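Local coordinates for WbbM protein (Klebsiella pneumoniae, PDB 6U4B), which is a bifunctional O-antigen polymerase that probably transfers sugars through two glycosyltransferase modules, one of them binding magnesium, at residues A[291-305]-A[392-405]. Sequence-based numbering, arbitrary orientation.
Sequences NGALNPVFDSAVPVV and IPQLFRRYDKVVFI
Val305 lays CG2 over one face of the Phe396 ring, 3.8 Å from its centroid, in a CH-pi contact. The same methyl presses on Val402 CG1 at 3.5 Å, tight for two carbons. CG2 lies anti to the carbonyl carbon of Val305, which sets it between ring and valine. Two prolines pack against Tyr399. Pro296 CG sits over one ring face, 4.0 Å from the centroid. Pro303 slides past with CG 3.5 Å from Tyr399 CD1. The carbonyl oxygen of Leu294 meets the ring edge.

Strands 302-305 and 402-405 run parallel, with three backbone bonds: Val403 N to Pro303 O, Val305 N to Val403 O, and Ile405 N to Val305 O. Val304 and Val403 share one sheet face, Val305 and Phe404 the other. This is the mixed sheet of the family 8 glycosyltransferase module. Strand 402-405 leads directly into Asp406 and Asp408, the two acids of a DxD motif, which bind magnesium together with His560. Strand 333-340 pairs with the other edge of 302-309.

Upstream, residues 291-296 run alongside the helix end and the turn after it. Leu294 N bonds to Leu395 O at 3.2 Å. Arg397 and Arg398 are the two central residues of a type I turn from Phe396 to Tyr399, and both guanidinium groups lie beside Ala293. Ala293 CB lies over the centre of the Arg397 guanidinium, 3.6 Å from CZ. Arg397 NH2 donates to Asn291 O at 2.8 Å; the bonds from NH1 and NH2 to Gly292 O are weak. Arg397 NH1 also donates to Gln394 O in helix 392-395, a second anchor for the guanidinium. The extended Arg398 chain brings NH1 to Asn295 OD1 in a weak bond, with amide and guanidinium planes 76° apart. Farther out, Asp334 hydrogen-bonds Tyr399 OH, and Arg363 NH1 bonds Asn295 O.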
loop_
_atom_site.group_PDB
_atom_site.type_symbol
_atom_site.label_atom_id
_atom_site.label_comp_id
_atom_site.label_asym_id
_atom_site.label_seq_id
_atom_site.Cartn_x
_atom_site.Cartn_y
_atom_site.Cartn_z
ATOM N N ASN A 291 42.564 -0.459 6.668
ATOM C CA ASN A 291 42.787 0.181 7.959
ATOM C C ASN A 291 41.824 1.333 8.222
ATOM O O ASN A 291 41.996 2.051 9.215
ATOM C CB ASN A 291 44.241 0.677 8.076
ATOM C CG ASN A 291 44.571 1.794 7.084
ATOM O OD1 ASN A 291 43.831 2.043 6.124
ATOM N ND2 ASN A 291 45.697 2.455 7.302
ATOM N N GLY A 292 40.820 1.525 7.368
ATOM C CA GLY A 292 39.896 2.630 7.501
ATOM C C GLY A 292 38.806 2.386 8.532
ATOM O O GLY A 292 38.797 1.400 9.272
ATOM N N ALA A 293 37.868 3.329 8.572
ATOM C CA ALA A 293 36.741 3.291 9.495
ATOM C C ALA A 293 35.631 4.164 8.931
ATOM O O ALA A 293 35.887 5.085 8.150
ATOM C CB ALA A 293 37.139 3.763 10.898
ATOM N N LEU A 294 34.398 3.869 9.335
ATOM C CA LEU A 294 33.243 4.616 8.862
ATOM C C LEU A 294 32.967 5.801 9.776
ATOM O O LEU A 294 33.016 5.679 11.003
ATOM C CB LEU A 294 32.011 3.715 8.781
ATOM C CG LEU A 294 32.082 2.652 7.688
ATOM C CD1 LEU A 294 30.839 1.787 7.694
ATOM C CD2 LEU A 294 32.278 3.305 6.326
ATOM N N ASN A 295 32.681 6.934 9.177
ATOM C CA ASN A 295 32.381 8.092 9.997
ATOM C C ASN A 295 30.876 8.280 10.141
ATOM O O ASN A 295 30.110 7.927 9.240
ATOM C CB ASN A 295 32.996 9.358 9.391
ATOM C CG ASN A 295 34.476 9.483 9.691
ATOM O OD1 ASN A 295 35.298 8.749 9.142
ATOM N ND2 ASN A 295 34.825 10.418 10.568
ATOM N N PRO A 296 30.432 8.817 11.277
ATOM C CA PRO A 296 29.006 9.117 11.439
ATOM C C PRO A 296 28.535 10.112 10.389
ATOM O O PRO A 296 29.276 11.001 9.964
ATOM C CB PRO A 296 28.926 9.709 12.850
ATOM C CG PRO A 296 30.141 9.184 13.554
ATOM C CD PRO A 296 31.204 9.094 12.502
ATOM N N VAL A 297 27.283 9.943 9.960
ATOM C CA VAL A 297 26.693 10.838 8.972
ATOM C C VAL A 297 25.827 11.922 9.607
ATOM O O VAL A 297 25.606 12.968 8.978
ATOM C CB VAL A 297 25.881 10.049 7.924
ATOM C CG1 VAL A 297 26.817 9.295 6.997
ATOM C CG2 VAL A 297 24.926 9.090 8.606
ATOM N N PHE A 298 25.330 11.706 10.820
ATOM C CA PHE A 298 24.674 12.740 11.603
ATOM C C PHE A 298 25.547 13.092 12.800
ATOM O O PHE A 298 26.419 12.319 13.206
ATOM C CB PHE A 298 23.295 12.288 12.096
ATOM C CG PHE A 298 22.405 11.745 11.018
ATOM C CD1 PHE A 298 21.552 12.581 10.317
ATOM C CD2 PHE A 298 22.403 10.392 10.721
ATOM C CE1 PHE A 298 20.724 12.079 9.331
ATOM C CE2 PHE A 298 21.579 9.884 9.738
ATOM C CZ PHE A 298 20.738 10.728 9.042
ATOM N N ASP A 299 25.298 14.272 13.371
ATOM C CA ASP A 299 25.961 14.619 14.622
ATOM C C ASP A 299 25.491 13.728 15.764
ATOM O O ASP A 299 26.286 13.371 16.640
ATOM C CB ASP A 299 25.720 16.088 14.966
ATOM C CG ASP A 299 26.332 16.479 16.295
ATOM O OD1 ASP A 299 27.563 16.685 16.347
ATOM O OD2 ASP A 299 25.583 16.571 17.293
ATOM N N SER A 300 24.210 13.365 15.774
ATOM C CA SER A 300 23.671 12.440 16.760
ATOM C C SER A 300 22.629 11.573 16.072
ATOM O O SER A 300 21.701 12.097 15.448
ATOM C CB SER A 300 23.050 13.180 17.947
ATOM O OG SER A 300 21.894 13.895 17.549
ATOM N N ALA A 301 22.783 10.256 16.183
ATOM C CA ALA A 301 21.872 9.330 15.526
ATOM C C ALA A 301 21.920 7.990 16.242
ATOM O O ALA A 301 22.726 7.772 17.150
ATOM C CB ALA A 301 22.217 9.162 14.044
ATOM N N VAL A 302 21.036 7.094 15.817
ATOM C CA VAL A 302 21.003 5.714 16.290
ATOM C C VAL A 302 21.749 4.850 15.279
ATOM O O VAL A 302 21.201 4.533 14.213
ATOM C CB VAL A 302 19.561 5.219 16.483
ATOM C CG1 VAL A 302 19.551 3.773 16.964
ATOM C CG2 VAL A 302 18.815 6.122 17.452
ATOM N N PRO A 303 22.994 4.459 15.558
ATOM C CA PRO A 303 23.753 3.633 14.606
ATOM C C PRO A 303 23.276 2.189 14.662
ATOM O O PRO A 303 23.324 1.545 15.713
ATOM C CB PRO A 303 25.204 3.769 15.092
ATOM C CG PRO A 303 25.192 4.906 16.087
ATOM C CD PRO A 303 23.826 4.880 16.693
ATOM N N VAL A 304 22.821 1.679 13.522
ATOM C CA VAL A 304 22.292 0.325 13.410
ATOM C C VAL A 304 23.129 -0.427 12.388
ATOM O O VAL A 304 23.300 0.038 11.256
ATOM C CB VAL A 304 20.806 0.328 13.009
ATOM C CG1 VAL A 304 20.294 -1.096 12.867
ATOM C CG2 VAL A 304 19.987 1.107 14.029
ATOM N N VAL A 305 23.644 -1.587 12.784
ATOM C CA VAL A 305 24.540 -2.374 11.946
ATOM C C VAL A 305 23.876 -3.705 11.631
ATOM O O VAL A 305 23.446 -4.426 12.540
ATOM C CB VAL A 305 25.906 -2.583 12.622
ATOM C CG1 VAL A 305 26.792 -3.464 11.755
ATOM C CG2 VAL A 305 26.562 -1.243 12.859
ATOM N N ILE A 392 33.036 -5.255 14.557
ATOM C CA ILE A 392 32.317 -4.006 14.825
ATOM C C ILE A 392 33.154 -3.009 15.616
ATOM O O ILE A 392 33.177 -1.829 15.235
ATOM C CB ILE A 392 30.960 -4.311 15.479
ATOM C CG1 ILE A 392 29.991 -4.847 14.424
ATOM C CG2 ILE A 392 30.397 -3.069 16.158
ATOM C CD1 ILE A 392 28.751 -5.508 14.994
ATOM N N PRO A 393 33.862 -3.381 16.686
ATOM C CA PRO A 393 34.675 -2.375 17.397
ATOM C C PRO A 393 35.790 -1.769 16.559
ATOM O O PRO A 393 36.290 -0.693 16.912
ATOM C CB PRO A 393 35.237 -3.154 18.596
ATOM C CG PRO A 393 35.132 -4.585 18.210
ATOM C CD PRO A 393 33.893 -4.680 17.383
ATOM N N GLN A 394 36.199 -2.408 15.462
ATOM C CA GLN A 394 37.255 -1.843 14.627
ATOM C C GLN A 394 36.698 -0.927 13.541
ATOM O O GLN A 394 37.127 0.224 13.416
ATOM C CB GLN A 394 38.093 -2.962 14.000
ATOM C CG GLN A 394 39.340 -2.475 13.262
ATOM C CD GLN A 394 40.425 -1.957 14.198
ATOM O OE1 GLN A 394 40.291 -2.015 15.422
ATOM N NE2 GLN A 394 41.510 -1.451 13.621
ATOM N N LEU A 395 35.740 -1.419 12.752
ATOM C CA LEU A 395 35.183 -0.609 11.673
ATOM C C LEU A 395 34.435 0.603 12.216
ATOM O O LEU A 395 34.490 1.691 11.628
ATOM C CB LEU A 395 34.261 -1.461 10.802
ATOM C CG LEU A 395 33.664 -0.767 9.577
ATOM C CD1 LEU A 395 34.767 -0.378 8.599
ATOM C CD2 LEU A 395 32.621 -1.647 8.903
ATOM N N PHE A 396 33.738 0.439 13.342
ATOM C CA PHE A 396 32.921 1.496 13.925
ATOM C C PHE A 396 33.593 2.161 15.121
ATOM O O PHE A 396 32.908 2.703 15.994
ATOM C CB PHE A 396 31.550 0.942 14.316
ATOM C CG PHE A 396 30.737 0.484 13.142
ATOM C CD1 PHE A 396 29.913 1.372 12.471
ATOM C CD2 PHE A 396 30.812 -0.824 12.693
ATOM C CE1 PHE A 396 29.168 0.963 11.385
ATOM C CE2 PHE A 396 30.067 -1.241 11.604
ATOM C CZ PHE A 396 29.246 -0.344 10.947
ATOM N N ARG A 397 34.929 2.159 15.158
ATOM C CA ARG A 397 35.671 2.679 16.303
ATOM C C ARG A 397 35.491 4.178 16.512
ATOM O O ARG A 397 35.888 4.685 17.565
ATOM C CB ARG A 397 37.160 2.355 16.155
ATOM C CG ARG A 397 37.833 2.966 14.929
ATOM C CD ARG A 397 39.316 2.610 14.895
ATOM N NE ARG A 397 39.980 3.091 13.688
ATOM C CZ ARG A 397 40.012 2.426 12.538
ATOM N NH1 ARG A 397 39.406 1.250 12.435
ATOM N NH2 ARG A 397 40.645 2.937 11.488
ATOM N N ARG A 398 34.908 4.894 15.553
ATOM C CA ARG A 398 34.624 6.314 15.717
ATOM C C ARG A 398 33.234 6.578 16.277
ATOM O O ARG A 398 32.851 7.743 16.426
ATOM C CB ARG A 398 34.806 7.041 14.382
ATOM C CG ARG A 398 36.266 7.172 13.993
ATOM C CD ARG A 398 36.455 7.555 12.541
ATOM N NE ARG A 398 37.763 7.120 12.064
ATOM C CZ ARG A 398 38.297 7.470 10.900
ATOM N NH1 ARG A 398 37.639 8.277 10.081
ATOM N NH2 ARG A 398 39.495 7.017 10.560
ATOM N N TYR A 399 32.480 5.532 16.594
ATOM C CA TYR A 399 31.179 5.648 17.233
ATOM C C TYR A 399 31.312 5.392 18.730
ATOM O O TYR A 399 32.163 4.616 19.170
ATOM C CB TYR A 399 30.187 4.653 16.627
ATOM C CG TYR A 399 29.722 4.990 15.230
ATOM C CD1 TYR A 399 28.440 5.474 15.007
ATOM C CD2 TYR A 399 30.556 4.817 14.131
ATOM C CE1 TYR A 399 27.999 5.781 13.733
ATOM C CE2 TYR A 399 30.124 5.124 12.850
ATOM C CZ TYR A 399 28.842 5.606 12.659
ATOM O OH TYR A 399 28.400 5.912 11.390
ATOM N N ASP A 400 30.462 6.058 19.515
ATOM C CA ASP A 400 30.419 5.776 20.947
ATOM C C ASP A 400 29.691 4.466 21.222
ATOM O O ASP A 400 30.232 3.572 21.883
ATOM C CB ASP A 400 29.757 6.927 21.706
ATOM C CG ASP A 400 30.678 8.115 21.885
ATOM O OD1 ASP A 400 30.170 9.246 22.047
ATOM O OD2 ASP A 400 31.912 7.919 21.850
ATOM N N LYS A 401 28.464 4.336 20.722
ATOM C CA LYS A 401 27.698 3.106 20.863
ATOM C C LYS A 401 27.026 2.764 19.540
ATOM O O LYS A 401 26.671 3.645 18.754
ATOM C CB LYS A 401 26.646 3.208 21.980
ATOM C CG LYS A 401 27.245 3.270 23.373
ATOM C CD LYS A 401 26.205 3.028 24.456
ATOM C CE LYS A 401 25.160 4.127 24.486
ATOM N NZ LYS A 401 24.245 3.972 25.650
ATOM N N VAL A 402 26.846 1.465 19.316
ATOM C CA VAL A 402 26.327 0.921 18.066
ATOM C C VAL A 402 25.431 -0.271 18.392
ATOM O O VAL A 402 25.759 -1.089 19.257
ATOM C CB VAL A 402 27.482 0.505 17.128
ATOM C CG1 VAL A 402 27.088 -0.678 16.267
ATOM C CG2 VAL A 402 27.928 1.680 16.271
ATOM N N VAL A 403 24.300 -0.368 17.696
ATOM C CA VAL A 403 23.352 -1.463 17.878
ATOM C C VAL A 403 23.469 -2.410 16.692
ATOM O O VAL A 403 23.174 -2.026 15.553
ATOM C CB VAL A 403 21.910 -0.951 18.023
ATOM C CG1 VAL A 403 20.953 -2.116 18.212
ATOM C CG2 VAL A 403 21.810 0.027 19.181
ATOM N N PHE A 404 23.903 -3.642 16.952
ATOM C CA PHE A 404 23.847 -4.686 15.938
ATOM C C PHE A 404 22.552 -5.472 16.070
ATOM O O PHE A 404 22.065 -5.713 17.177
ATOM C CB PHE A 404 25.033 -5.651 16.040
ATOM C CG PHE A 404 24.888 -6.867 15.158
ATOM C CD1 PHE A 404 25.354 -6.846 13.855
ATOM C CD2 PHE A 404 24.252 -8.016 15.620
ATOM C CE1 PHE A 404 25.206 -7.944 13.034
ATOM C CE2 PHE A 404 24.090 -9.113 14.799
ATOM C CZ PHE A 404 24.574 -9.079 13.508
ATOM N N ILE A 405 22.013 -5.899 14.930
ATOM C CA ILE A 405 20.811 -6.726 14.926
ATOM C C ILE A 405 20.905 -7.720 13.777
ATOM O O ILE A 405 21.335 -7.374 12.673
ATOM C CB ILE A 405 19.534 -5.856 14.846
ATOM C CG1 ILE A 405 18.272 -6.724 14.907
ATOM C CG2 ILE A 405 19.543 -4.971 13.599
ATOM C CD1 ILE A 405 16.994 -5.919 15.038
#